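Local coordinates for uncharacterized protein (Thermus thermophilus HB8, PDB 6SCE) that acts as a DNA nuclease of type III CRISPR defence that is switched on by cyclic oligoadenylate, at residues Ala3-Leu7 with Gly20-Val24; Ala105-Leu109 with Ala121-Pro126; Pro314-Leu320 with Val341-Ser346; Trp331-Phe336 with Asp427-Gly433. One frame throughout, in Å; residues are numbered along the deposited sequence.

Contact 1 of 4, residues Ala3-Leu7 with Gly20-Val24; sequences APVYL and GLKVV
Tyr6 on strand 5-7 faces Leu21 on helix 20-24, the two short segments running roughly antiparallel, with axes at 152° that come no closer than 9.7 Å. The phenol of Tyr6 fills much of that separation. Its CG lies anti to the backbone N (chi1 -175°), which throws the ring across to the helix, where Leu21 CA sits 3.9 Å above one face, displaced toward the rim. Leu21 CB closes on Tyr6 CE2 at 3.8 Å, while at the inner end of the ring Tyr6 CD1 rests against Val24 CG2 at 3.9 Å. Further along, Pro4 CG brushes Val24 CG1 at 4.5 Å, a light apolar touch.

The hydroxyl comes down onto bare backbone: Tyr6 OH lies 3.3 Å from Gly20 CA, and a side chain on Gly20 would run straight into it. Leu21 N is also near, but the angle is poor for bonding. The buried hydroxyl is instead hydrogen-bonded to Ala17 O, one turn earlier in the helix, and to Asn84 ND2, which ties the phenol to helix and sheet together.

All this is packing inside a beta-alpha-beta unit, with strand 5-10 leading through helix 15-28 into strand 33-38. Strand 5-10 lies between strands 33-38 and 81-84, bonded to both through its backbone, while Trp82 touches Pro4 and Val24, and Phe108 of strand 105-111 packs on Tyr6 and Val24.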
loop_
_atom_site.group_PDB
_atom_site.type_symbol
_atom_site.label_atom_id
_atom_site.label_comp_id
_atom_site.label_asym_id
_atom_site.label_seq_id
_atom_site.Cartn_x
_atom_site.Cartn_y
_atom_site.Cartn_z
ATOM N N ALA A 3 18.695 -30.070 -18.611
ATOM C CA ALA A 3 17.385 -29.399 -18.279
ATOM C C ALA A 3 17.644 -27.985 -17.742
ATOM O O ALA A 3 18.649 -27.743 -17.073
ATOM C CB ALA A 3 16.592 -30.209 -17.268
ATOM N N PRO A 4 16.732 -27.051 -18.014
ATOM C CA PRO A 4 16.946 -25.658 -17.567
ATOM C C PRO A 4 16.809 -25.476 -16.052
ATOM O O PRO A 4 16.200 -26.317 -15.363
ATOM C CB PRO A 4 15.854 -24.908 -18.314
ATOM C CG PRO A 4 14.744 -25.902 -18.336
ATOM C CD PRO A 4 15.429 -27.202 -18.666
ATOM N N VAL A 5 17.375 -24.378 -15.534
ATOM C CA VAL A 5 17.292 -24.065 -14.123
ATOM C C VAL A 5 16.427 -22.798 -13.996
ATOM O O VAL A 5 16.529 -21.877 -14.799
ATOM C CB VAL A 5 18.678 -23.880 -13.478
ATOM C CG1 VAL A 5 18.584 -23.293 -12.089
ATOM C CG2 VAL A 5 19.426 -25.222 -13.422
ATOM N N TYR A 6 15.548 -22.817 -13.012
ATOM C CA TYR A 6 14.684 -21.687 -12.713
ATOM C C TYR A 6 15.311 -20.901 -11.620
ATOM O O TYR A 6 15.485 -21.407 -10.527
ATOM C CB TYR A 6 13.308 -22.193 -12.271
ATOM C CG TYR A 6 12.244 -21.147 -12.032
ATOM C CD1 TYR A 6 12.045 -20.097 -12.908
ATOM C CD2 TYR A 6 11.405 -21.254 -10.946
ATOM C CE1 TYR A 6 11.031 -19.162 -12.695
ATOM C CE2 TYR A 6 10.392 -20.330 -10.727
ATOM C CZ TYR A 6 10.219 -19.291 -11.588
ATOM O OH TYR A 6 9.172 -18.414 -11.356
ATOM N N LEU A 7 15.614 -19.635 -11.907
ATOM C CA LEU A 7 16.107 -18.663 -10.912
ATOM C C LEU A 7 15.017 -17.621 -10.644
ATOM O O LEU A 7 14.533 -16.995 -11.571
ATOM C CB LEU A 7 17.329 -17.923 -11.465
ATOM C CG LEU A 7 18.531 -18.831 -11.853
ATOM C CD1 LEU A 7 19.719 -17.980 -12.226
ATOM C CD2 LEU A 7 18.903 -19.800 -10.767
ATOM N N GLY A 20 5.601 -18.314 -12.870
ATOM C CA GLY A 20 6.813 -18.296 -13.679
ATOM C C GLY A 20 7.357 -19.694 -13.913
ATOM O O GLY A 20 7.794 -20.005 -15.031
ATOM N N LEU A 21 7.259 -20.562 -12.907
ATOM C CA LEU A 21 7.641 -21.966 -13.062
ATOM C C LEU A 21 6.769 -22.660 -14.130
ATOM O O LEU A 21 7.300 -23.362 -14.999
ATOM C CB LEU A 21 7.589 -22.712 -11.737
ATOM C CG LEU A 21 8.024 -24.174 -11.795
ATOM C CD1 LEU A 21 9.422 -24.396 -12.377
ATOM C CD2 LEU A 21 7.913 -24.820 -10.425
ATOM N N LYS A 22 5.458 -22.405 -14.112
ATOM C CA LYS A 22 4.552 -23.004 -15.117
ATOM C C LYS A 22 4.950 -22.532 -16.507
ATOM O O LYS A 22 4.907 -23.311 -17.453
ATOM C CB LYS A 22 3.078 -22.687 -14.811
ATOM C CG LYS A 22 2.599 -23.302 -13.508
ATOM C CD LYS A 22 1.122 -22.996 -13.269
ATOM C CE LYS A 22 0.205 -23.874 -14.119
ATOM N NZ LYS A 22 -1.192 -23.347 -14.127
ATOM N N VAL A 23 5.353 -21.269 -16.634
ATOM C CA VAL A 23 5.794 -20.732 -17.911
ATOM C C VAL A 23 7.041 -21.470 -18.411
ATOM O O VAL A 23 7.095 -21.924 -19.582
ATOM C CB VAL A 23 6.089 -19.228 -17.809
ATOM C CG1 VAL A 23 6.783 -18.684 -19.053
ATOM C CG2 VAL A 23 4.834 -18.447 -17.495
ATOM N N VAL A 24 8.023 -21.626 -17.534
ATOM C CA VAL A 24 9.258 -22.318 -17.904
ATOM C C VAL A 24 8.972 -23.773 -18.311
ATOM O O VAL A 24 9.451 -24.263 -19.352
ATOM C CB VAL A 24 10.267 -22.298 -16.748
ATOM C CG1 VAL A 24 11.527 -23.068 -17.134
ATOM C CG2 VAL A 24 10.650 -20.859 -16.429
#

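Contact 2 of 4, residues Ala105-Leu109 with Ala121-Pro126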
loop_
_atom_site.group_PDB
_atom_site.type_symbol
_atom_site.label_atom_id
_atom_site.label_comp_id
_atom_site.label_asym_id
_atom_site.label_seq_id
_atom_site.Cartn_x
_atom_site.Cartn_y
_atom_site.Cartn_z
ATOM N N ALA A 105 20.895 -17.207 -20.633
ATOM C CA ALA A 105 19.848 -16.708 -19.706
ATOM C C ALA A 105 18.657 -16.176 -20.441
ATOM O O ALA A 105 18.792 -15.529 -21.463
ATOM C CB ALA A 105 20.403 -15.632 -18.798
ATOM N N ARG A 106 17.464 -16.501 -19.955
ATOM C CA ARG A 106 16.241 -15.885 -20.445
ATOM C C ARG A 106 15.688 -15.158 -19.216
ATOM O O ARG A 106 15.561 -15.759 -18.166
ATOM C CB ARG A 106 15.246 -16.908 -20.962
ATOM C CG ARG A 106 15.644 -17.539 -22.314
ATOM C CD ARG A 106 14.631 -18.549 -22.835
ATOM N NE ARG A 106 15.057 -19.189 -24.094
ATOM C CZ ARG A 106 15.940 -20.193 -24.192
ATOM N NH1 ARG A 106 16.523 -20.733 -23.116
ATOM N NH2 ARG A 106 16.260 -20.675 -25.393
ATOM N N VAL A 107 15.365 -13.882 -19.360
ATOM C CA VAL A 107 14.919 -13.074 -18.226
ATOM C C VAL A 107 13.510 -12.599 -18.514
ATOM O O VAL A 107 13.213 -12.129 -19.607
ATOM C CB VAL A 107 15.844 -11.867 -18.014
ATOM C CG1 VAL A 107 15.409 -11.053 -16.796
ATOM C CG2 VAL A 107 17.281 -12.343 -17.844
ATOM N N PHE A 108 12.627 -12.726 -17.519
ATOM C CA PHE A 108 11.246 -12.367 -17.728
ATOM C C PHE A 108 10.560 -11.920 -16.433
ATOM O O PHE A 108 11.125 -12.030 -15.357
ATOM C CB PHE A 108 10.499 -13.537 -18.375
ATOM C CG PHE A 108 10.228 -14.703 -17.462
ATOM C CD1 PHE A 108 11.223 -15.603 -17.137
ATOM C CD2 PHE A 108 8.943 -14.949 -17.010
ATOM C CE1 PHE A 108 10.974 -16.683 -16.315
ATOM C CE2 PHE A 108 8.672 -16.040 -16.197
ATOM C CZ PHE A 108 9.693 -16.923 -15.868
ATOM N N LEU A 109 9.366 -11.386 -16.601
ATOM C CA LEU A 109 8.464 -10.966 -15.509
ATOM C C LEU A 109 7.130 -11.614 -15.793
ATOM O O LEU A 109 6.836 -11.929 -16.952
ATOM C CB LEU A 109 8.181 -9.459 -15.617
ATOM C CG LEU A 109 9.304 -8.480 -15.726
ATOM C CD1 LEU A 109 8.791 -7.073 -15.862
ATOM C CD2 LEU A 109 10.125 -8.653 -14.446
ATOM N N ALA A 121 3.432 -12.737 -19.716
ATOM C CA ALA A 121 4.881 -12.865 -19.559
ATOM C C ALA A 121 5.540 -11.766 -20.368
ATOM O O ALA A 121 5.244 -11.601 -21.561
ATOM C CB ALA A 121 5.356 -14.226 -20.060
ATOM N N LEU A 122 6.432 -11.019 -19.749
ATOM C CA LEU A 122 7.259 -10.070 -20.497
ATOM C C LEU A 122 8.664 -10.580 -20.495
ATOM O O LEU A 122 9.295 -10.667 -19.439
ATOM C CB LEU A 122 7.217 -8.693 -19.870
ATOM C CG LEU A 122 5.860 -8.074 -19.583
ATOM C CD1 LEU A 122 6.101 -6.611 -19.259
ATOM C CD2 LEU A 122 4.891 -8.210 -20.732
ATOM N N PHE A 123 9.148 -10.998 -21.658
ATOM C CA PHE A 123 10.529 -11.436 -21.776
ATOM C C PHE A 123 11.349 -10.211 -22.073
ATOM O O PHE A 123 10.982 -9.397 -22.913
ATOM C CB PHE A 123 10.686 -12.532 -22.845
ATOM C CG PHE A 123 9.985 -13.790 -22.477
ATOM C CD1 PHE A 123 10.622 -14.751 -21.719
ATOM C CD2 PHE A 123 8.648 -13.967 -22.794
ATOM C CE1 PHE A 123 9.956 -15.888 -21.320
ATOM C CE2 PHE A 123 7.985 -15.115 -22.403
ATOM C CZ PHE A 123 8.640 -16.058 -21.647
ATOM N N LEU A 124 12.427 -10.053 -21.321
ATOM C CA LEU A 124 13.299 -8.897 -21.411
ATOM C C LEU A 124 14.618 -9.236 -22.103
ATOM O O LEU A 124 15.259 -8.361 -22.626
ATOM C CB LEU A 124 13.610 -8.376 -20.011
ATOM C CG LEU A 124 12.374 -8.104 -19.130
ATOM C CD1 LEU A 124 12.819 -7.412 -17.864
ATOM C CD2 LEU A 124 11.355 -7.269 -19.860
ATOM N N TRP A 125 14.993 -10.508 -22.100
ATOM C CA TRP A 125 16.299 -10.948 -22.599
ATOM C C TRP A 125 16.212 -12.446 -22.947
ATOM O O TRP A 125 15.590 -13.194 -22.201
ATOM C CB TRP A 125 17.340 -10.742 -21.516
ATOM C CG TRP A 125 18.710 -11.081 -21.962
ATOM C CD1 TRP A 125 19.377 -12.256 -21.771
ATOM C CD2 TRP A 125 19.574 -10.243 -22.714
ATOM N NE1 TRP A 125 20.618 -12.190 -22.340
ATOM C CE2 TRP A 125 20.763 -10.971 -22.943
ATOM C CE3 TRP A 125 19.464 -8.945 -23.216
ATOM C CZ2 TRP A 125 21.839 -10.443 -23.641
ATOM C CZ3 TRP A 125 20.539 -8.422 -23.926
ATOM C CH2 TRP A 125 21.710 -9.172 -24.122
ATOM N N PRO A 126 16.802 -12.909 -24.056
ATOM C CA PRO A 126 17.636 -12.121 -24.972
ATOM C C PRO A 126 16.835 -11.256 -25.939
ATOM O O PRO A 126 17.394 -10.383 -26.585
ATOM C CB PRO A 126 18.433 -13.212 -25.731
ATOM C CG PRO A 126 17.544 -14.394 -25.729
ATOM C CD PRO A 126 16.798 -14.341 -24.404
#
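The rings of Phe108 and Phe123 lie nearly parallel, planes 28° apart, but are slid so far that they hardly overlap, with centroids 5.5 Å from each other. The two side chains come closest where Phe108 CB meets Phe123 CD1 at 3.6 Å. Phe108 carries CG between its backbone N and carbonyl carbon (chi1 73°), and this turns its ring away from the partner strand. The indole of Trp125 has Pro126 CB over one face; at its edge, Ala105 O stands near the ring plane, 3.3 Å from Trp125 CD1. Trp125 NE1 is bonded beyond the pair, to Arg102 O, and a cis peptide leads from Trp125 into Pro126.

On the sheet face opposite the phenylalanines, Val107 CB meets Trp125 CB at 4.0 Å and Leu109 lies beside Leu122; Leu124, at the bulge, also reaches Leu109. Helix 384-393 packs on these three leucines, and helix 90-100 covers Val107.

Between the backbones, Leu109 and Leu122 form a regular hydrogen-bonded pair, N to O in both directions. Val107 N is bonded to Trp125 O at 2.9 Å. Val107 O takes Leu124 N at 2.8 Å and, weakly, Trp125 N at 3.5 Å. Two consecutive residues thus face one, and the register slips between Phe108 and Val107: a classic beta bulge in the antiparallel hairpin formed by strands 105-111 and 120-125.

Contact 3 of 4, residues Pro314-Leu320 with Val341-Ser346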
loop_
_atom_site.group_PDB
_atom_site.type_symbol
_atom_site.label_atom_id
_atom_site.label_comp_id
_atom_site.label_asym_id
_atom_site.label_seq_id
_atom_site.Cartn_x
_atom_site.Cartn_y
_atom_site.Cartn_z
ATOM N N PRO A 314 12.952 18.660 -6.944
ATOM C CA PRO A 314 12.868 18.910 -8.358
ATOM C C PRO A 314 12.182 20.223 -8.735
ATOM O O PRO A 314 11.311 20.700 -7.997
ATOM C CB PRO A 314 11.999 17.745 -8.846
ATOM C CG PRO A 314 11.089 17.489 -7.702
ATOM C CD PRO A 314 11.958 17.667 -6.503
ATOM N N ARG A 315 12.581 20.753 -9.890
ATOM C CA ARG A 315 11.878 21.857 -10.524
ATOM C C ARG A 315 10.870 21.334 -11.556
ATOM O O ARG A 315 9.895 22.003 -11.852
ATOM C CB ARG A 315 12.875 22.839 -11.156
ATOM C CG ARG A 315 13.810 23.502 -10.146
ATOM C CD ARG A 315 14.520 24.716 -10.745
ATOM N NE ARG A 315 15.150 25.587 -9.752
ATOM C CZ ARG A 315 16.392 25.444 -9.300
ATOM N NH1 ARG A 315 17.151 24.454 -9.737
ATOM N NH2 ARG A 315 16.876 26.301 -8.404
ATOM N N GLU A 316 11.113 20.138 -12.104
ATOM C CA GLU A 316 10.178 19.474 -13.011
ATOM C C GLU A 316 10.054 17.996 -12.612
ATOM O O GLU A 316 11.045 17.355 -12.254
ATOM C CB GLU A 316 10.634 19.547 -14.476
ATOM C CG GLU A 316 10.880 20.959 -14.988
ATOM C CD GLU A 316 10.866 21.080 -16.498
ATOM O OE1 GLU A 316 10.052 20.423 -17.181
ATOM O OE2 GLU A 316 11.669 21.873 -17.011
ATOM N N VAL A 317 8.835 17.492 -12.670
ATOM C CA VAL A 317 8.560 16.118 -12.340
ATOM C C VAL A 317 7.801 15.497 -13.493
ATOM O O VAL A 317 6.924 16.119 -14.089
ATOM C CB VAL A 317 7.833 15.977 -10.988
ATOM C CG1 VAL A 317 6.487 16.673 -10.991
ATOM C CG2 VAL A 317 7.660 14.507 -10.636
ATOM N N TYR A 318 8.170 14.275 -13.826
ATOM C CA TYR A 318 7.500 13.524 -14.868
ATOM C C TYR A 318 6.878 12.318 -14.216
ATOM O O TYR A 318 7.601 11.562 -13.585
ATOM C CB TYR A 318 8.498 13.057 -15.908
ATOM C CG TYR A 318 9.079 14.181 -16.756
ATOM C CD1 TYR A 318 10.092 14.983 -16.268
ATOM C CD2 TYR A 318 8.624 14.407 -18.058
ATOM C CE1 TYR A 318 10.635 16.006 -17.044
ATOM C CE2 TYR A 318 9.147 15.428 -18.832
ATOM C CZ TYR A 318 10.150 16.228 -18.328
ATOM O OH TYR A 318 10.701 17.245 -19.101
ATOM N N LEU A 319 5.559 12.195 -14.321
ATOM C CA LEU A 319 4.777 11.189 -13.629
ATOM C C LEU A 319 4.041 10.324 -14.636
ATOM O O LEU A 319 3.287 10.847 -15.452
ATOM C CB LEU A 319 3.775 11.842 -12.673
ATOM C CG LEU A 319 4.321 12.728 -11.570
ATOM C CD1 LEU A 319 3.225 13.432 -10.799
ATOM C CD2 LEU A 319 5.202 11.888 -10.639
ATOM N N LEU A 320 4.269 9.009 -14.604
ATOM C CA LEU A 320 3.591 8.071 -15.483
ATOM C C LEU A 320 2.814 7.059 -14.704
ATOM O O LEU A 320 3.307 6.532 -13.718
ATOM C CB LEU A 320 4.607 7.331 -16.363
ATOM C CG LEU A 320 5.456 8.157 -17.319
ATOM C CD1 LEU A 320 6.420 7.274 -18.122
ATOM C CD2 LEU A 320 4.583 8.950 -18.252
ATOM N N VAL A 341 6.349 23.062 -8.561
ATOM C CA VAL A 341 7.076 22.170 -9.457
ATOM C C VAL A 341 6.314 22.029 -10.749
ATOM O O VAL A 341 5.123 21.803 -10.705
ATOM C CB VAL A 341 7.273 20.764 -8.828
ATOM C CG1 VAL A 341 8.070 19.862 -9.758
ATOM C CG2 VAL A 341 7.998 20.888 -7.499
ATOM N N ARG A 342 6.987 22.140 -11.891
ATOM C CA ARG A 342 6.322 21.875 -13.176
ATOM C C ARG A 342 6.054 20.372 -13.350
ATOM O O ARG A 342 6.970 19.560 -13.247
ATOM C CB ARG A 342 7.138 22.361 -14.361
ATOM C CG ARG A 342 6.365 22.328 -15.678
ATOM C CD ARG A 342 7.212 22.757 -16.861
ATOM N NE ARG A 342 7.322 24.207 -16.922
ATOM C CZ ARG A 342 8.399 24.934 -16.608
ATOM N NH1 ARG A 342 9.559 24.381 -16.218
ATOM N NH2 ARG A 342 8.312 26.258 -16.708
ATOM N N VAL A 343 4.811 20.024 -13.637
ATOM C CA VAL A 343 4.409 18.621 -13.749
ATOM C C VAL A 343 4.118 18.218 -15.192
ATOM O O VAL A 343 3.379 18.895 -15.894
ATOM C CB VAL A 343 3.158 18.340 -12.929
ATOM C CG1 VAL A 343 2.741 16.879 -13.099
ATOM C CG2 VAL A 343 3.410 18.666 -11.472
ATOM N N HIS A 344 4.685 17.099 -15.617
ATOM C CA HIS A 344 4.322 16.457 -16.868
ATOM C C HIS A 344 3.844 15.056 -16.523
ATOM O O HIS A 344 4.466 14.369 -15.708
ATOM C CB HIS A 344 5.519 16.373 -17.767
ATOM C CG HIS A 344 6.269 17.656 -17.901
ATOM N ND1 HIS A 344 5.805 18.716 -18.659
ATOM C CD2 HIS A 344 7.456 18.052 -17.387
ATOM C CE1 HIS A 344 6.674 19.707 -18.598
ATOM N NE2 HIS A 344 7.688 19.327 -17.842
ATOM N N ARG A 345 2.759 14.634 -17.144
ATOM C CA ARG A 345 2.149 13.365 -16.836
ATOM C C ARG A 345 1.770 12.722 -18.113
ATOM O O ARG A 345 1.485 13.414 -19.085
ATOM C CB ARG A 345 0.898 13.560 -15.991
ATOM C CG ARG A 345 -0.038 14.649 -16.506
ATOM C CD ARG A 345 -1.244 14.806 -15.591
ATOM N NE ARG A 345 -2.274 13.843 -15.940
ATOM C CZ ARG A 345 -3.440 13.705 -15.316
ATOM N NH1 ARG A 345 -3.756 14.460 -14.261
ATOM N NH2 ARG A 345 -4.284 12.776 -15.743
ATOM N N SER A 346 1.732 11.402 -18.118
ATOM C CA SER A 346 1.152 10.685 -19.216
ATOM C C SER A 346 0.607 9.366 -18.717
ATOM O O SER A 346 1.082 8.838 -17.698
ATOM C CB SER A 346 2.196 10.450 -20.320
ATOM O OG SER A 346 1.563 9.981 -21.507
#
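Glu316 and His344 meet on neighbouring parallel strands, the two ends of a right-handed beta-alpha-beta crossover in which helix 326-338 links strand 316-321 to strand 342-347. The tight part is the ladder itself. Backbone bonds zigzag from Arg342 N to Arg315 O through to Ser346 N and Leu319 O, Val317 N to Arg342 O among them at 2.8 Å. On the face turned to helix 326-338, Val317 CG1 packs on Val343 CG2 at 3.7 Å, with Phe336 behind both.

The other face carries the polar group. His344 NE2 gives a straight bond to Glu316 OE1, 2.7 Å long at 165°, with the oxygen almost in the imidazole plane. The imidazole in turn leans over Tyr318, the planes at 33°, with His344 CD2 poised 3.3 Å above the phenol plane toward its rim. Glu316 OE2 is also bonded by Gln289 N from a loop, so both carboxylate oxygens are engaged. Were Glu316 cut back to an alanine, His344 NE2 would probably lose its acceptor, the imidazole would be freer to turn, and Arg342 would be deprived of a countercharge.

Toward solvent the contact slackens. Arg342 is exposed, and its NH1 reaches Glu316 OE2 only at 3.4 Å, a stretched salt bridge with carboxylate and guanidinium planes well out of line. At the far end of the ladder the fit closes again: Leu320 CD2 presses on Ser346 CB at 3.5 Å, tighter than normal carbon contact.

Contact 4 of 4, residues Trp331-Phe336 with Asp427-Gly433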
loop_
_atom_site.group_PDB
_atom_site.type_symbol
_atom_site.label_atom_id
_atom_site.label_comp_id
_atom_site.label_asym_id
_atom_site.label_seq_id
_atom_site.Cartn_x
_atom_site.Cartn_y
_atom_site.Cartn_z
ATOM N N TRP A 331 -3.886 13.610 -7.851
ATOM C CA TRP A 331 -3.474 14.137 -6.539
ATOM C C TRP A 331 -1.982 14.409 -6.482
ATOM O O TRP A 331 -1.544 15.360 -5.854
ATOM C CB TRP A 331 -3.873 13.182 -5.412
ATOM C CG TRP A 331 -5.345 12.955 -5.412
ATOM C CD1 TRP A 331 -6.300 13.877 -5.710
ATOM C CD2 TRP A 331 -6.033 11.734 -5.146
ATOM N NE1 TRP A 331 -7.539 13.308 -5.638
ATOM C CE2 TRP A 331 -7.405 11.993 -5.286
ATOM C CE3 TRP A 331 -5.626 10.451 -4.792
ATOM C CZ2 TRP A 331 -8.368 11.022 -5.082
ATOM C CZ3 TRP A 331 -6.598 9.478 -4.591
ATOM C CH2 TRP A 331 -7.938 9.769 -4.737
ATOM N N ALA A 332 -1.201 13.557 -7.146
ATOM C CA ALA A 332 0.251 13.771 -7.205
ATOM C C ALA A 332 0.555 15.044 -7.991
ATOM O O ALA A 332 1.386 15.862 -7.581
ATOM C CB ALA A 332 0.959 12.588 -7.843
ATOM N N GLU A 333 -0.103 15.192 -9.137
ATOM C CA GLU A 333 0.051 16.409 -9.940
ATOM C C GLU A 333 -0.290 17.656 -9.111
ATOM O O GLU A 333 0.457 18.628 -9.128
ATOM C CB GLU A 333 -0.813 16.322 -11.203
ATOM C CG GLU A 333 -0.667 17.502 -12.121
ATOM C CD GLU A 333 -1.591 17.429 -13.338
ATOM O OE1 GLU A 333 -2.719 16.933 -13.204
ATOM O OE2 GLU A 333 -1.180 17.911 -14.407
ATOM N N ALA A 334 -1.392 17.612 -8.363
ATOM C CA ALA A 334 -1.825 18.771 -7.578
ATOM C C ALA A 334 -0.791 19.070 -6.486
ATOM O O ALA A 334 -0.445 20.227 -6.220
ATOM C CB ALA A 334 -3.180 18.514 -6.972
ATOM N N PHE A 335 -0.270 18.009 -5.870
ATOM C CA PHE A 335 0.736 18.169 -4.852
ATOM C C PHE A 335 1.981 18.864 -5.369
ATOM O O PHE A 335 2.476 19.836 -4.744
ATOM C CB PHE A 335 1.128 16.837 -4.225
ATOM C CG PHE A 335 2.331 16.949 -3.350
ATOM C CD1 PHE A 335 2.220 17.527 -2.095
ATOM C CD2 PHE A 335 3.580 16.552 -3.806
ATOM C CE1 PHE A 335 3.337 17.668 -1.287
ATOM C CE2 PHE A 335 4.697 16.701 -2.999
ATOM C CZ PHE A 335 4.568 17.252 -1.734
ATOM N N PHE A 336 2.496 18.386 -6.502
ATOM C CA PHE A 336 3.712 18.942 -7.058
ATOM C C PHE A 336 3.481 20.361 -7.585
ATOM O O PHE A 336 4.294 21.239 -7.342
ATOM C CB PHE A 336 4.318 18.026 -8.119
ATOM C CG PHE A 336 5.060 16.832 -7.542
ATOM C CD1 PHE A 336 6.310 16.986 -6.972
ATOM C CD2 PHE A 336 4.508 15.572 -7.590
ATOM C CE1 PHE A 336 6.998 15.901 -6.463
ATOM C CE2 PHE A 336 5.179 14.489 -7.071
ATOM C CZ PHE A 336 6.420 14.655 -6.493
ATOM N N ASP A 427 1.436 17.293 3.931
ATOM C CA ASP A 427 1.921 17.225 2.547
ATOM C C ASP A 427 1.847 15.803 2.044
ATOM O O ASP A 427 1.352 15.559 0.951
ATOM C CB ASP A 427 3.341 17.787 2.403
ATOM C CG ASP A 427 3.387 19.299 2.565
ATOM O OD1 ASP A 427 2.324 19.918 2.636
ATOM O OD2 ASP A 427 4.480 19.880 2.642
ATOM N N LEU A 428 2.316 14.850 2.841
ATOM C CA LEU A 428 2.168 13.467 2.467
ATOM C C LEU A 428 0.698 13.131 2.192
ATOM O O LEU A 428 0.366 12.494 1.169
ATOM C CB LEU A 428 2.730 12.545 3.537
ATOM C CG LEU A 428 2.547 11.052 3.293
ATOM C CD1 LEU A 428 3.215 10.633 1.987
ATOM C CD2 LEU A 428 3.148 10.317 4.475
ATOM N N LEU A 429 -0.186 13.555 3.094
ATOM C CA LEU A 429 -1.601 13.261 2.947
ATOM C C LEU A 429 -2.220 13.880 1.672
ATOM O O LEU A 429 -3.062 13.239 1.031
ATOM C CB LEU A 429 -2.379 13.712 4.200
ATOM C CG LEU A 429 -2.303 12.785 5.408
ATOM C CD1 LEU A 429 -2.737 13.541 6.658
ATOM C CD2 LEU A 429 -3.151 11.538 5.234
ATOM N N ALA A 430 -1.801 15.095 1.326
ATOM C CA ALA A 430 -2.209 15.730 0.083
ATOM C C ALA A 430 -1.789 14.857 -1.107
ATOM O O ALA A 430 -2.584 14.538 -2.003
ATOM C CB ALA A 430 -1.594 17.111 -0.013
ATOM N N LEU A 431 -0.540 14.401 -1.078
ATOM C CA LEU A 431 -0.028 13.582 -2.171
ATOM C C LEU A 431 -0.852 12.328 -2.321
ATOM O O LEU A 431 -1.094 11.844 -3.423
ATOM C CB LEU A 431 1.454 13.255 -1.938
ATOM C CG LEU A 431 2.142 12.365 -2.959
ATOM C CD1 LEU A 431 2.254 13.110 -4.274
ATOM C CD2 LEU A 431 3.522 12.015 -2.408
ATOM N N ARG A 432 -1.291 11.805 -1.193
ATOM C CA ARG A 432 -2.118 10.637 -1.142
ATOM C C ARG A 432 -3.551 10.851 -1.578
ATOM O O ARG A 432 -4.215 9.895 -1.880
ATOM C CB ARG A 432 -2.160 10.118 0.278
ATOM C CG ARG A 432 -3.031 8.902 0.533
ATOM C CD ARG A 432 -2.590 7.707 -0.300
ATOM N NE ARG A 432 -3.461 6.581 -0.032
ATOM C CZ ARG A 432 -4.710 6.473 -0.495
ATOM N NH1 ARG A 432 -5.231 7.395 -1.314
ATOM N NH2 ARG A 432 -5.421 5.427 -0.163
ATOM N N GLY A 433 -4.017 12.085 -1.604
ATOM C CA GLY A 433 -5.412 12.353 -1.967
ATOM C C GLY A 433 -6.302 12.893 -0.864
ATOM O O GLY A 433 -7.530 12.790 -0.956
HETATM O O HOH W 1 -2.800 16.557 -3.871
#
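Ala430 O is held twice, by a water at 2.8 Å that also bonds Trp331 O, and by Gly433 N at 2.9 Å in the Schellman motif ending helix 425-432. The water thus spans the two helices, whose short axes approach to 8.0 Å at 140°.

Gly433, with its positive phi of 113°, turns the chain beneath the indole. In this one of two modelled Trp331 conformers, Gly433 CA sits over the five-membered ring, 3.7 Å from its centroid, in a CH-pi contact. In that conformer a beta carbon at Gly433 would strike the indole. Arg432 O is buried here without any partner in the model.

Phe335 has its CG anti to the backbone N (chi1 170°), which lays the ring across helix 425-432 with Leu431 CB over one face. Its far rim reaches Asp427, CE1 to CB at 3.7 Å. Tyr309 meets this ring edge-to-face. Without the Phe335 ring, as with an alanine here, a gap is likely to open beside Leu431 and Asp427, and Tyr309 to be left without its aromatic mate. Leu431 CD1 is wedged between Phe335 CD2 at 3.7 Å and Ala332 CA at 3.6 Å.

The contacts fall into two pairs. Contacts 1 and 2 share one sheet, their centres 12 Å apart, and Phe108 joins them: its CZ lies 3.7 Å from Gly20 O. Contacts 3 and 4 have centres 13 Å apart and share helix 326-338, whose Glu333 OE1 forms a salt bridge with Arg345 NH1 at 2.9 Å. Between the pairs, contacts 2 and 3 stay about 14 Å apart at their nearest atoms. Both sheets have the same strand order, consistent with two CARF-type domains in one chain. Every contact comes within about 7 to 8 Å of the bound nucleic acid, nearest atoms, so none of them touches it.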